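Local atomic coordinates of hypothetical protein PH1320 (Pyrococcus horikoshii, PDB entry 2E87), a protein that is of unknown cellular function but binds GDP and is probably a GTPase of the Obg type. Residues F214-I219 with E328-T333; D99-I104 with A137-D142; P256-H259 with L264-Q267; Q79-V84 with I240-Y245. All coordinates share one frame; numbering follows the deposited sequence.

Contact 1. Residues F214-I219 with E328-T333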
loop_
_atom_site.group_PDB
_atom_site.type_symbol
_atom_site.label_atom_id
_atom_site.label_comp_id
_atom_site.label_asym_id
_atom_site.label_seq_id
_atom_site.Cartn_x
_atom_site.Cartn_y
_atom_site.Cartn_z
ATOM N N PHE A 214 -24.972 -5.226 -5.469
ATOM C CA PHE A 214 -23.657 -4.789 -5.920
ATOM C C PHE A 214 -23.290 -3.456 -5.266
ATOM O O PHE A 214 -24.143 -2.592 -5.042
ATOM C CB PHE A 214 -23.622 -4.635 -7.443
ATOM C CG PHE A 214 -23.993 -5.888 -8.192
ATOM C CD1 PHE A 214 -25.331 -6.246 -8.364
ATOM C CD2 PHE A 214 -23.005 -6.724 -8.707
ATOM C CE1 PHE A 214 -25.674 -7.418 -9.037
ATOM C CE2 PHE A 214 -23.330 -7.890 -9.378
ATOM C CZ PHE A 214 -24.667 -8.242 -9.546
ATOM N N ARG A 215 -22.013 -3.303 -4.942
ATOM C CA ARG A 215 -21.539 -2.083 -4.319
ATOM C C ARG A 215 -20.650 -1.315 -5.281
ATOM O O ARG A 215 -19.891 -1.909 -6.057
ATOM C CB ARG A 215 -20.790 -2.421 -3.034
ATOM C CG ARG A 215 -21.691 -3.064 -1.979
ATOM C CD ARG A 215 -20.904 -3.980 -1.046
ATOM N NE ARG A 215 -20.810 -3.459 0.316
ATOM C CZ ARG A 215 -21.841 -3.336 1.147
ATOM N NH1 ARG A 215 -23.058 -3.699 0.763
ATOM N NH2 ARG A 215 -21.656 -2.846 2.365
ATOM N N TYR A 216 -20.787 0.009 -5.259
ATOM C CA TYR A 216 -19.974 0.873 -6.106
ATOM C C TYR A 216 -19.255 1.858 -5.220
ATOM O O TYR A 216 -19.873 2.527 -4.395
ATOM C CB TYR A 216 -20.830 1.634 -7.110
ATOM C CG TYR A 216 -21.518 0.733 -8.084
ATOM C CD1 TYR A 216 -22.750 0.172 -7.781
ATOM C CD2 TYR A 216 -20.917 0.394 -9.294
ATOM C CE1 TYR A 216 -23.368 -0.708 -8.654
ATOM C CE2 TYR A 216 -21.527 -0.485 -10.168
ATOM C CZ TYR A 216 -22.757 -1.035 -9.838
ATOM O OH TYR A 216 -23.378 -1.924 -10.685
ATOM N N GLN A 217 -17.942 1.934 -5.375
ATOM C CA GLN A 217 -17.160 2.854 -4.571
ATOM C C GLN A 217 -17.027 4.227 -5.271
ATOM O O GLN A 217 -16.809 4.302 -6.475
ATOM C CB GLN A 217 -15.776 2.254 -4.308
ATOM C CG GLN A 217 -14.981 3.012 -3.270
ATOM C CD GLN A 217 -13.656 2.359 -2.957
ATOM O OE1 GLN A 217 -12.815 2.159 -3.841
ATOM N NE2 GLN A 217 -13.456 2.022 -1.690
ATOM N N ILE A 218 -17.163 5.303 -4.502
ATOM C CA ILE A 218 -17.049 6.657 -5.041
ATOM C C ILE A 218 -15.991 7.442 -4.259
ATOM O O ILE A 218 -16.033 7.481 -3.033
ATOM C CB ILE A 218 -18.379 7.462 -4.906
ATOM C CG1 ILE A 218 -19.600 6.595 -5.259
ATOM C CG2 ILE A 218 -18.328 8.676 -5.815
ATOM C CD1 ILE A 218 -19.640 6.112 -6.696
ATOM N N ILE A 219 -15.042 8.057 -4.963
ATOM C CA ILE A 219 -14.024 8.879 -4.304
ATOM C C ILE A 219 -13.853 10.188 -5.056
ATOM O O ILE A 219 -14.099 10.260 -6.257
ATOM C CB ILE A 219 -12.624 8.205 -4.258
ATOM C CG1 ILE A 219 -12.053 8.081 -5.665
ATOM C CG2 ILE A 219 -12.713 6.841 -3.618
ATOM C CD1 ILE A 219 -10.617 7.588 -5.695
ATOM N N GLU A 328 -27.644 6.400 -12.508
ATOM C CA GLU A 328 -28.096 5.502 -13.558
ATOM C C GLU A 328 -26.941 5.199 -14.491
ATOM O O GLU A 328 -26.643 4.042 -14.777
ATOM C CB GLU A 328 -29.217 6.147 -14.381
ATOM C CG GLU A 328 -30.633 6.073 -13.810
ATOM C CD GLU A 328 -31.638 6.882 -14.651
ATOM O OE1 GLU A 328 -31.667 6.711 -15.898
ATOM O OE2 GLU A 328 -32.398 7.686 -14.063
ATOM N N GLU A 329 -26.301 6.258 -14.976
ATOM C CA GLU A 329 -25.195 6.113 -15.910
ATOM C C GLU A 329 -24.000 5.367 -15.297
ATOM O O GLU A 329 -23.284 4.654 -16.010
ATOM C CB GLU A 329 -24.769 7.493 -16.427
ATOM C CG GLU A 329 -23.712 7.464 -17.516
ATOM C CD GLU A 329 -24.113 6.602 -18.701
ATOM O OE1 GLU A 329 -25.269 6.731 -19.167
ATOM O OE2 GLU A 329 -23.273 5.804 -19.172
ATOM N N ILE A 330 -23.790 5.530 -13.989
ATOM C CA ILE A 330 -22.686 4.852 -13.303
ATOM C C ILE A 330 -22.958 3.364 -13.370
ATOM O O ILE A 330 -22.106 2.578 -13.777
ATOM C CB ILE A 330 -22.604 5.256 -11.820
ATOM C CG1 ILE A 330 -22.107 6.694 -11.710
ATOM C CG2 ILE A 330 -21.727 4.275 -11.048
ATOM C CD1 ILE A 330 -22.059 7.209 -10.282
ATOM N N ILE A 331 -24.169 2.998 -12.967
ATOM C CA ILE A 331 -24.612 1.617 -12.959
ATOM C C ILE A 331 -24.525 0.969 -14.327
ATOM O O ILE A 331 -24.075 -0.165 -14.452
ATOM C CB ILE A 331 -26.050 1.523 -12.457
ATOM C CG1 ILE A 331 -26.100 1.949 -10.989
ATOM C CG2 ILE A 331 -26.567 0.109 -12.650
ATOM C CD1 ILE A 331 -27.419 2.493 -10.546
ATOM N N LYS A 332 -24.950 1.681 -15.360
ATOM C CA LYS A 332 -24.897 1.124 -16.703
ATOM C C LYS A 332 -23.463 0.876 -17.152
ATOM O O LYS A 332 -23.183 -0.068 -17.888
ATOM C CB LYS A 332 -25.583 2.063 -17.698
ATOM C CG LYS A 332 -25.383 1.658 -19.150
ATOM C CD LYS A 332 -25.981 2.673 -20.106
ATOM C CE LYS A 332 -25.809 2.217 -21.554
ATOM N NZ LYS A 332 -26.472 3.161 -22.493
ATOM N N THR A 333 -22.555 1.732 -16.701
ATOM C CA THR A 333 -21.154 1.629 -17.078
ATOM C C THR A 333 -20.397 0.584 -16.283
ATOM O O THR A 333 -19.559 -0.131 -16.829
ATOM C CB THR A 333 -20.415 2.980 -16.879
ATOM O OG1 THR A 333 -21.065 4.005 -17.643
ATOM C CG2 THR A 333 -18.959 2.869 -17.320
#

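Contact 2. Residues D99-I104 with A137-D142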
loop_
_atom_site.group_PDB
_atom_site.type_symbol
_atom_site.label_atom_id
_atom_site.label_comp_id
_atom_site.label_asym_id
_atom_site.label_seq_id
_atom_site.Cartn_x
_atom_site.Cartn_y
_atom_site.Cartn_z
ATOM N N ASP A 99 17.024 -11.689 4.502
ATOM C CA ASP A 99 17.139 -13.062 4.026
ATOM C C ASP A 99 18.607 -13.475 3.963
ATOM O O ASP A 99 18.970 -14.596 4.328
ATOM C CB ASP A 99 16.490 -13.192 2.638
ATOM C CG ASP A 99 16.779 -14.534 1.980
ATOM O OD1 ASP A 99 17.842 -14.667 1.329
ATOM O OD2 ASP A 99 15.954 -15.461 2.124
ATOM N N TRP A 100 19.449 -12.563 3.495
ATOM C CA TRP A 100 20.865 -12.836 3.406
ATOM C C TRP A 100 21.422 -13.138 4.806
ATOM O O TRP A 100 22.145 -14.110 4.993
ATOM C CB TRP A 100 21.589 -11.628 2.794
ATOM C CG TRP A 100 23.087 -11.718 2.904
ATOM C CD1 TRP A 100 23.927 -12.439 2.107
ATOM C CD2 TRP A 100 23.908 -11.138 3.931
ATOM N NE1 TRP A 100 25.221 -12.348 2.576
ATOM C CE2 TRP A 100 25.234 -11.559 3.696
ATOM C CE3 TRP A 100 23.647 -10.308 5.029
ATOM C CZ2 TRP A 100 26.298 -11.182 4.519
ATOM C CZ3 TRP A 100 24.710 -9.932 5.853
ATOM C CH2 TRP A 100 26.018 -10.373 5.591
ATOM N N ALA A 101 21.070 -12.315 5.789
ATOM C CA ALA A 101 21.558 -12.487 7.156
ATOM C C ALA A 101 21.125 -13.835 7.743
ATOM O O ALA A 101 21.918 -14.525 8.398
ATOM C CB ALA A 101 21.061 -11.337 8.035
ATOM N N ILE A 102 19.872 -14.212 7.493
ATOM C CA ILE A 102 19.341 -15.476 7.985
ATOM C C ILE A 102 20.150 -16.623 7.414
ATOM O O ILE A 102 20.493 -17.576 8.114
ATOM C CB ILE A 102 17.873 -15.661 7.565
ATOM C CG1 ILE A 102 17.003 -14.653 8.301
ATOM C CG2 ILE A 102 17.419 -17.075 7.859
ATOM C CD1 ILE A 102 15.549 -14.715 7.940
ATOM N N ARG A 103 20.474 -16.509 6.134
ATOM C CA ARG A 103 21.225 -17.546 5.437
ATOM C C ARG A 103 22.661 -17.697 5.943
ATOM O O ARG A 103 23.104 -18.803 6.220
ATOM C CB ARG A 103 21.206 -17.263 3.927
ATOM C CG ARG A 103 20.950 -18.472 3.034
ATOM C CD ARG A 103 19.905 -18.177 1.940
ATOM N NE ARG A 103 20.091 -16.878 1.293
ATOM C CZ ARG A 103 21.221 -16.465 0.719
ATOM N NH1 ARG A 103 22.293 -17.249 0.702
ATOM N NH2 ARG A 103 21.285 -15.252 0.169
ATOM N N ILE A 104 23.391 -16.597 6.074
ATOM C CA ILE A 104 24.768 -16.672 6.549
ATOM C C ILE A 104 24.859 -17.171 7.996
ATOM O O ILE A 104 25.808 -17.865 8.369
ATOM C CB ILE A 104 25.444 -15.308 6.499
ATOM C CG1 ILE A 104 24.979 -14.549 5.262
ATOM C CG2 ILE A 104 26.945 -15.488 6.474
ATOM C CD1 ILE A 104 25.120 -15.342 3.965
ATOM N N ALA A 137 27.164 -10.942 15.544
ATOM C CA ALA A 137 26.998 -9.523 15.824
ATOM C C ALA A 137 27.355 -8.687 14.588
ATOM O O ALA A 137 26.685 -7.709 14.264
ATOM C CB ALA A 137 27.873 -9.121 16.994
ATOM N N SER A 138 28.409 -9.087 13.896
ATOM C CA SER A 138 28.860 -8.388 12.704
ATOM C C SER A 138 27.866 -8.499 11.533
ATOM O O SER A 138 27.594 -7.513 10.846
ATOM C CB SER A 138 30.231 -8.925 12.290
ATOM O OG SER A 138 30.625 -8.399 11.040
ATOM N N VAL A 139 27.343 -9.698 11.295
ATOM C CA VAL A 139 26.373 -9.880 10.220
ATOM C C VAL A 139 25.174 -8.979 10.498
ATOM O O VAL A 139 24.695 -8.289 9.604
ATOM C CB VAL A 139 25.916 -11.365 10.107
ATOM C CG1 VAL A 139 24.759 -11.503 9.135
ATOM C CG2 VAL A 139 27.067 -12.227 9.632
ATOM N N LEU A 140 24.714 -8.946 11.745
ATOM C CA LEU A 140 23.558 -8.113 12.091
ATOM C C LEU A 140 23.863 -6.627 11.965
ATOM O O LEU A 140 22.981 -5.834 11.610
ATOM C CB LEU A 140 23.062 -8.413 13.514
ATOM C CG LEU A 140 22.502 -9.819 13.711
ATOM C CD1 LEU A 140 22.062 -10.031 15.169
ATOM C CD2 LEU A 140 21.335 -10.002 12.732
ATOM N N ARG A 141 25.098 -6.237 12.274
ATOM C CA ARG A 141 25.443 -4.832 12.131
ATOM C C ARG A 141 25.546 -4.486 10.658
ATOM O O ARG A 141 25.305 -3.351 10.280
ATOM C CB ARG A 141 26.723 -4.484 12.892
ATOM C CG ARG A 141 26.479 -4.526 14.387
ATOM C CD ARG A 141 27.651 -4.071 15.213
ATOM N NE ARG A 141 27.393 -4.256 16.644
ATOM C CZ ARG A 141 28.063 -5.110 17.419
ATOM N NH1 ARG A 141 29.034 -5.859 16.898
ATOM N NH2 ARG A 141 27.772 -5.210 18.715
ATOM N N ASP A 142 25.851 -5.468 9.818
ATOM C CA ASP A 142 25.916 -5.197 8.387
ATOM C C ASP A 142 24.528 -4.757 7.883
ATOM O O ASP A 142 24.431 -3.947 6.960
ATOM C CB ASP A 142 26.329 -6.441 7.591
ATOM C CG ASP A 142 27.782 -6.833 7.798
ATOM O OD1 ASP A 142 28.596 -5.963 8.162
ATOM O OD2 ASP A 142 28.110 -8.022 7.568
#

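Contact 3. Residues P256-H259 with L264-Q267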
loop_
_atom_site.group_PDB
_atom_site.type_symbol
_atom_site.label_atom_id
_atom_site.label_comp_id
_atom_site.label_asym_id
_atom_site.label_seq_id
_atom_site.Cartn_x
_atom_site.Cartn_y
_atom_site.Cartn_z
ATOM N N PRO A 256 -19.872 25.610 -15.302
ATOM C CA PRO A 256 -20.087 26.682 -16.285
ATOM C C PRO A 256 -20.313 28.078 -15.708
ATOM O O PRO A 256 -20.133 29.067 -16.401
ATOM C CB PRO A 256 -21.299 26.192 -17.076
ATOM C CG PRO A 256 -21.241 24.716 -16.926
ATOM C CD PRO A 256 -20.862 24.538 -15.483
ATOM N N SER A 257 -20.712 28.149 -14.445
ATOM C CA SER A 257 -20.971 29.423 -13.783
ATOM C C SER A 257 -19.662 30.141 -13.421
ATOM O O SER A 257 -19.624 31.365 -13.259
ATOM C CB SER A 257 -21.762 29.180 -12.501
ATOM O OG SER A 257 -20.874 28.885 -11.426
ATOM N N GLU A 258 -18.603 29.354 -13.279
ATOM C CA GLU A 258 -17.285 29.845 -12.918
ATOM C C GLU A 258 -17.274 30.343 -11.479
ATOM O O GLU A 258 -16.318 30.979 -11.045
ATOM C CB GLU A 258 -16.810 30.931 -13.900
ATOM C CG GLU A 258 -16.659 30.408 -15.336
ATOM C CD GLU A 258 -16.216 31.467 -16.349
ATOM O OE1 GLU A 258 -16.106 32.645 -15.984
ATOM O OE2 GLU A 258 -15.979 31.112 -17.521
ATOM N N HIS A 259 -18.326 30.036 -10.722
ATOM C CA HIS A 259 -18.361 30.466 -9.324
ATOM C C HIS A 259 -17.290 29.728 -8.536
ATOM O O HIS A 259 -16.883 30.169 -7.464
ATOM C CB HIS A 259 -19.737 30.226 -8.711
ATOM C CG HIS A 259 -20.818 31.056 -9.332
ATOM N ND1 HIS A 259 -22.158 30.819 -9.115
ATOM C CD2 HIS A 259 -20.755 32.104 -10.187
ATOM C CE1 HIS A 259 -22.872 31.683 -9.813
ATOM N NE2 HIS A 259 -22.046 32.472 -10.473
ATOM N N LEU A 264 -14.017 29.067 -17.589
ATOM C CA LEU A 264 -14.338 27.872 -18.352
ATOM C C LEU A 264 -13.148 27.350 -19.153
ATOM O O LEU A 264 -12.952 26.146 -19.227
ATOM C CB LEU A 264 -15.505 28.155 -19.291
ATOM C CG LEU A 264 -15.911 27.018 -20.219
ATOM C CD1 LEU A 264 -16.465 25.856 -19.416
ATOM C CD2 LEU A 264 -16.948 27.525 -21.191
ATOM N N GLU A 265 -12.352 28.243 -19.748
ATOM C CA GLU A 265 -11.189 27.820 -20.539
ATOM C C GLU A 265 -10.163 27.057 -19.687
ATOM O O GLU A 265 -9.569 26.092 -20.150
ATOM C CB GLU A 265 -10.487 29.017 -21.195
ATOM C CG GLU A 265 -11.403 30.023 -21.899
ATOM C CD GLU A 265 -11.972 31.087 -20.949
ATOM O OE1 GLU A 265 -11.177 31.853 -20.309
ATOM O OE2 GLU A 265 -13.220 31.154 -20.857
ATOM N N GLU A 266 -9.940 27.505 -18.453
ATOM C CA GLU A 266 -8.996 26.831 -17.567
ATOM C C GLU A 266 -9.523 25.443 -17.158
ATOM O O GLU A 266 -8.755 24.495 -17.007
ATOM C CB GLU A 266 -8.733 27.679 -16.323
ATOM C CG GLU A 266 -7.934 28.961 -16.574
ATOM C CD GLU A 266 -7.590 29.697 -15.293
ATOM O OE1 GLU A 266 -7.752 29.107 -14.200
ATOM O OE2 GLU A 266 -7.148 30.860 -15.366
ATOM N N GLN A 267 -10.832 25.322 -16.988
ATOM C CA GLN A 267 -11.414 24.044 -16.625
ATOM C C GLN A 267 -11.235 23.111 -17.807
ATOM O O GLN A 267 -10.970 21.930 -17.629
ATOM C CB GLN A 267 -12.905 24.181 -16.298
ATOM C CG GLN A 267 -13.207 24.920 -15.013
ATOM C CD GLN A 267 -14.707 25.104 -14.799
ATOM O OE1 GLN A 267 -15.470 24.138 -14.825
ATOM N NE2 GLN A 267 -15.133 26.349 -14.589
#

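Contact 4. Residues Q79-V84 with I240-Y245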
loop_
_atom_site.group_PDB
_atom_site.type_symbol
_atom_site.label_atom_id
_atom_site.label_comp_id
_atom_site.label_asym_id
_atom_site.label_seq_id
_atom_site.Cartn_x
_atom_site.Cartn_y
_atom_site.Cartn_z
ATOM N N GLN A 79 0.968 -1.207 -4.875
ATOM C CA GLN A 79 2.364 -1.319 -5.278
ATOM C C GLN A 79 2.842 0.079 -5.643
ATOM O O GLN A 79 3.949 0.494 -5.311
ATOM C CB GLN A 79 2.502 -2.246 -6.476
ATOM C CG GLN A 79 2.463 -3.706 -6.098
ATOM C CD GLN A 79 2.525 -4.616 -7.301
ATOM O OE1 GLN A 79 3.317 -4.404 -8.222
ATOM N NE2 GLN A 79 1.691 -5.643 -7.299
ATOM N N GLU A 80 1.975 0.822 -6.305
ATOM C CA GLU A 80 2.333 2.170 -6.708
ATOM C C GLU A 80 2.489 3.101 -5.488
ATOM O O GLU A 80 3.483 3.815 -5.362
ATOM C CB GLU A 80 1.277 2.688 -7.684
ATOM C CG GLU A 80 1.781 3.659 -8.695
ATOM C CD GLU A 80 2.991 3.151 -9.446
ATOM O OE1 GLU A 80 3.029 1.970 -9.836
ATOM O OE2 GLU A 80 3.911 3.954 -9.662
ATOM N N LEU A 81 1.534 3.091 -4.569
ATOM C CA LEU A 81 1.670 3.969 -3.428
ATOM C C LEU A 81 2.772 3.532 -2.469
ATOM O O LEU A 81 3.387 4.371 -1.822
ATOM C CB LEU A 81 0.339 4.126 -2.702
ATOM C CG LEU A 81 -0.748 4.838 -3.508
ATOM C CD1 LEU A 81 -1.898 5.109 -2.601
ATOM C CD2 LEU A 81 -0.247 6.132 -4.069
ATOM N N VAL A 82 3.022 2.231 -2.366
ATOM C CA VAL A 82 4.101 1.738 -1.511
ATOM C C VAL A 82 5.418 2.335 -2.035
ATOM O O VAL A 82 6.265 2.803 -1.274
ATOM C CB VAL A 82 4.214 0.186 -1.557
ATOM C CG1 VAL A 82 5.603 -0.266 -1.067
ATOM C CG2 VAL A 82 3.125 -0.437 -0.686
ATOM N N ASP A 83 5.572 2.304 -3.354
ATOM C CA ASP A 83 6.748 2.830 -4.002
ATOM C C ASP A 83 6.846 4.321 -3.698
ATOM O O ASP A 83 7.913 4.832 -3.396
ATOM C CB ASP A 83 6.646 2.593 -5.511
ATOM C CG ASP A 83 7.925 2.975 -6.263
ATOM O OD1 ASP A 83 7.852 3.123 -7.492
ATOM O OD2 ASP A 83 8.997 3.111 -5.641
ATOM N N VAL A 84 5.720 5.021 -3.760
ATOM C CA VAL A 84 5.724 6.451 -3.491
ATOM C C VAL A 84 6.136 6.774 -2.070
ATOM O O VAL A 84 6.880 7.712 -1.837
ATOM C CB VAL A 84 4.328 7.087 -3.743
ATOM C CG1 VAL A 84 4.187 8.386 -2.969
ATOM C CG2 VAL A 84 4.149 7.359 -5.212
ATOM N N ILE A 240 -0.499 10.505 -7.972
ATOM C CA ILE A 240 -1.740 10.919 -8.619
ATOM C C ILE A 240 -2.104 9.901 -9.679
ATOM O O ILE A 240 -3.238 9.423 -9.730
ATOM C CB ILE A 240 -1.574 12.291 -9.309
ATOM C CG1 ILE A 240 -1.374 13.382 -8.261
ATOM C CG2 ILE A 240 -2.772 12.589 -10.194
ATOM C CD1 ILE A 240 -0.813 14.670 -8.855
ATOM N N LEU A 241 -1.134 9.555 -10.517
ATOM C CA LEU A 241 -1.392 8.610 -11.588
ATOM C C LEU A 241 -1.692 7.200 -11.111
ATOM O O LEU A 241 -2.129 6.359 -11.899
ATOM C CB LEU A 241 -0.225 8.588 -12.575
ATOM C CG LEU A 241 0.047 9.901 -13.317
ATOM C CD1 LEU A 241 1.144 9.672 -14.344
ATOM C CD2 LEU A 241 -1.215 10.393 -14.002
ATOM N N ALA A 242 -1.454 6.943 -9.827
ATOM C CA ALA A 242 -1.737 5.635 -9.255
ATOM C C ALA A 242 -3.248 5.363 -9.353
ATOM O O ALA A 242 -3.676 4.207 -9.383
ATOM C CB ALA A 242 -1.291 5.584 -7.790
ATOM N N LEU A 243 -4.042 6.433 -9.408
ATOM C CA LEU A 243 -5.503 6.312 -9.501
ATOM C C LEU A 243 -5.922 5.478 -10.715
ATOM O O LEU A 243 -7.036 4.976 -10.761
ATOM C CB LEU A 243 -6.162 7.707 -9.546
ATOM C CG LEU A 243 -5.920 8.607 -8.313
ATOM C CD1 LEU A 243 -6.571 9.967 -8.495
ATOM C CD2 LEU A 243 -6.462 7.939 -7.067
ATOM N N ARG A 244 -5.016 5.313 -11.681
ATOM C CA ARG A 244 -5.280 4.510 -12.879
ATOM C C ARG A 244 -5.577 3.070 -12.483
ATOM O O ARG A 244 -6.336 2.369 -13.167
ATOM C CB ARG A 244 -4.068 4.466 -13.820
ATOM C CG ARG A 244 -3.594 5.786 -14.390
ATOM C CD ARG A 244 -2.394 5.558 -15.321
ATOM N NE ARG A 244 -1.821 6.811 -15.816
ATOM C CZ ARG A 244 -0.769 6.892 -16.629
ATOM N NH1 ARG A 244 -0.164 5.788 -17.050
ATOM N NH2 ARG A 244 -0.316 8.080 -17.015
ATOM N N TYR A 245 -4.958 2.628 -11.393
ATOM C CA TYR A 245 -5.128 1.262 -10.915
ATOM C C TYR A 245 -6.287 1.045 -9.943
ATOM O O TYR A 245 -6.593 -0.091 -9.583
ATOM C CB TYR A 245 -3.822 0.793 -10.284
ATOM C CG TYR A 245 -2.662 0.900 -11.237
ATOM C CD1 TYR A 245 -1.509 1.577 -10.883
ATOM C CD2 TYR A 245 -2.722 0.313 -12.500
ATOM C CE1 TYR A 245 -0.431 1.671 -11.760
ATOM C CE2 TYR A 245 -1.659 0.394 -13.383
ATOM C CZ TYR A 245 -0.515 1.074 -13.008
ATOM O OH TYR A 245 0.543 1.148 -13.879
#

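Contact 1. Residues F214-I219 with E328-T333
Strand 214-219 and helix turn 328-333 approach to 10.5 Å between their axes at 115°, with Tyr-216 CA and Ile-331 CA the closest pair of CA atoms, 8.3 Å apart. No hydrogen bond crosses this gap; the contact is made by apolar side chains that meet loosely. Tyr-216 is the largest contributor. Its CG stands beside the backbone N (chi1 -64°), which carries the ring off the sheet toward the helix. There the ring lies obliquely to two neighbouring isoleucines. The methyl CG2 of Ile-330 comes to 4.3 Å from Tyr-216 CD2, while Ile-331 CG1 is 4.5 Å from Tyr-216 CE1. The phenol oxygen, Tyr-216 OH, lies 4.2 Å from Ile-331 O, too far for a hydrogen bond, with CG2 of the same isoleucine about as near. This is the packing of a long C-terminal helix on one face of the mixed sheet of a P-loop G domain. Strand 214-220 pairs antiparallel with 204-211 on one side and parallel with 169-173 on the other, as in Ras-like GTPases. Phe-209 of the former strand meets the Tyr-216 ring with planes about 20° apart and also touches Ile-330. Two residues further along the same strand, the methyl CD1 of Ile-218 faces CD1 of Ile-330 at 4.5 Å, and both side chains rest on Val-170. The side chain of Ile-218 is about 9 Å from that of the GDP-binding Lys-180. Within the helix, Thr-333 OG1 bonds to Glu-329 O at 2.8 Å, and Thr-333 N reaches the same oxygen from the opposite face of its plane.

Contact 2. Residues D99-I104 with A137-D142
The indole of Trp-100 meets a carboxylate at its edge: Asp-142 OD2 lies near the ring plane, 3.7 Å from CH2, and the two flat groups are turned 41° from each other. Val-139 comes to the six-membered ring obliquely, while one indole face has Ile-104 of the same helix against it, with the exact place of that side chain doubtful. The segments belong to two long helices of the N-terminal helical bundle that run almost antiparallel, at 170°, with axes 9.9 Å apart. Ala-101 CA and Val-139 CA are the nearest pair of CA atoms, 6.3 Å apart. The CG1 branch of Val-139 does the touching. Lying opposite the backbone N (chi1 171°), it is directed into the corner between Trp-100 CZ3, at 3.6 Å, and the methyl of Ala-101, whose CB is 3.9 Å from it. Trp-100 and Asp-142 form the more exposed border, whereas Ala-101 and Val-139 are buried. Beyond the pair, Ile-102 packs on Leu-61 and Leu-65 of helix 38-67, and Leu-140 packs on Leu-17 and Ile-18 of helix 14-30, so four helices share this level of the bundle. Arg-103 makes a salt bridge one turn back, NE to Asp-99 OD1 at 3.2 Å; OD1 lies in the guanidinium plane, while NE comes to it on its syn side, tilted 32° out of the carboxylate plane.

Contact 3. Residues P256-H259 with L264-Q267
Glu-258 and Leu-264 carry the tight part of this contact. The backbone N of Leu-264, at the first residue of helix 264-277, donates to Glu-258 OE2 at 2.8 Å, and the bond is fairly straight (162° at the hydrogen). The donor stands well above the carboxylate plane, 51° out of it. Beyond CG the glutamate chain is extended, which lets it span from the loop to the helix start, and OE2 then also lies 3.5 Å from Leu-264 CB. A carboxylate placed at a helix amino end would probably be stabilised as an anion by the helix dipole. The backbone of Glu-258 has a left-handed helical conformation (phi 69°), and the residue sits in the middle of an ST turn in which Ser-257 OG accepts from His-259 N at 2.9 Å. The other side is looser. Glu-265 OE2 is 4.3 Å from Glu-258 OE2, two like charges without a bond between them, on the solvent side, where Glu-265 is exposed. Toward Gln-267 the packing is also slack, Glu-258 CG being 4.4 Å from NE2. That amide is held by other partners: OE1 accepts from Asp-255 N and NE2 donates to Phe-262 O, so the loop is tied to the helix at both ends of the amide. Pro-256 and Leu-264 both rest on Leu-301 of helix 295-307. The loop thus joins strand 249-254 to helix 264-277, in a beta-alpha-beta crossover to the parallel strand 283-287, with Gln-267 about 5 Å, side chain to side chain, from the GDP-binding Val-178 of the P-loop.

Contact 4. Residues Q79-V84 with I240-Y245
Glu-80 lays its aliphatic part over the methyl of Ala-242, with CG 3.7 Å and CB 3.9 Å from Ala-242 CB. The chain then bends at chi2 (52°), so that the carboxylate folds back instead of running straight on past the alanine. One oxygen turns to the tyrosine: OE1 is 4.0 Å from Tyr-245 CE1, oblique to the ring, and the carboxylate and ring planes are 45° apart. This is proximity, not a hydrogen bond. The other oxygen, OE2, is fixed by Gln-238 NE2 from the helix before Ala-242, and the same amide nitrogen also donates to Asp-83 OD1. Here helix 76-86 of the N-terminal helical domain meets the G domain, at the C-terminal part of helix 234-241 and the helical turns that follow. That helix comes after strand 214-220, in the place where G domains have switch II, and may correspond to that region. The second apolar touch is from Leu-81, whose CD2 reaches Ala-242 CB at 3.9 Å, so the buried methyl sits in the notch between Glu-80 and Leu-81. Glu-80 CA and Ala-242 CA are also the closest CA atoms, 5.9 Å apart. Residues 243 to 245 bond their N atoms three residues back, including Tyr-245 N to Ala-242 O at 2.9 Å. The Tyr-245 side chain points toward helix 76-86 and also touches Lys-76 and Phe-77.

How the contacts relate
Contacts 1 and 3 both lie in the G domain, their centres 27 Å apart, and contact 3 is nested in the loop closed by contact 1; they share one mixed sheet, contact 1 on strand 214-220 and contact 3 after strand 249-254. Contact 2 belongs to the helical bundle, about 51 Å between centres from contact 1 and 60 Å from contact 3. Contact 4 joins the two domains, spanning 155 residues and enclosing contact 2; its order along the chain alternates with that of contact 1, whose nearest atoms are about 4 Å away. Contact 4 is thus the one of the four that bridges the nucleotide-binding domain and the bundle.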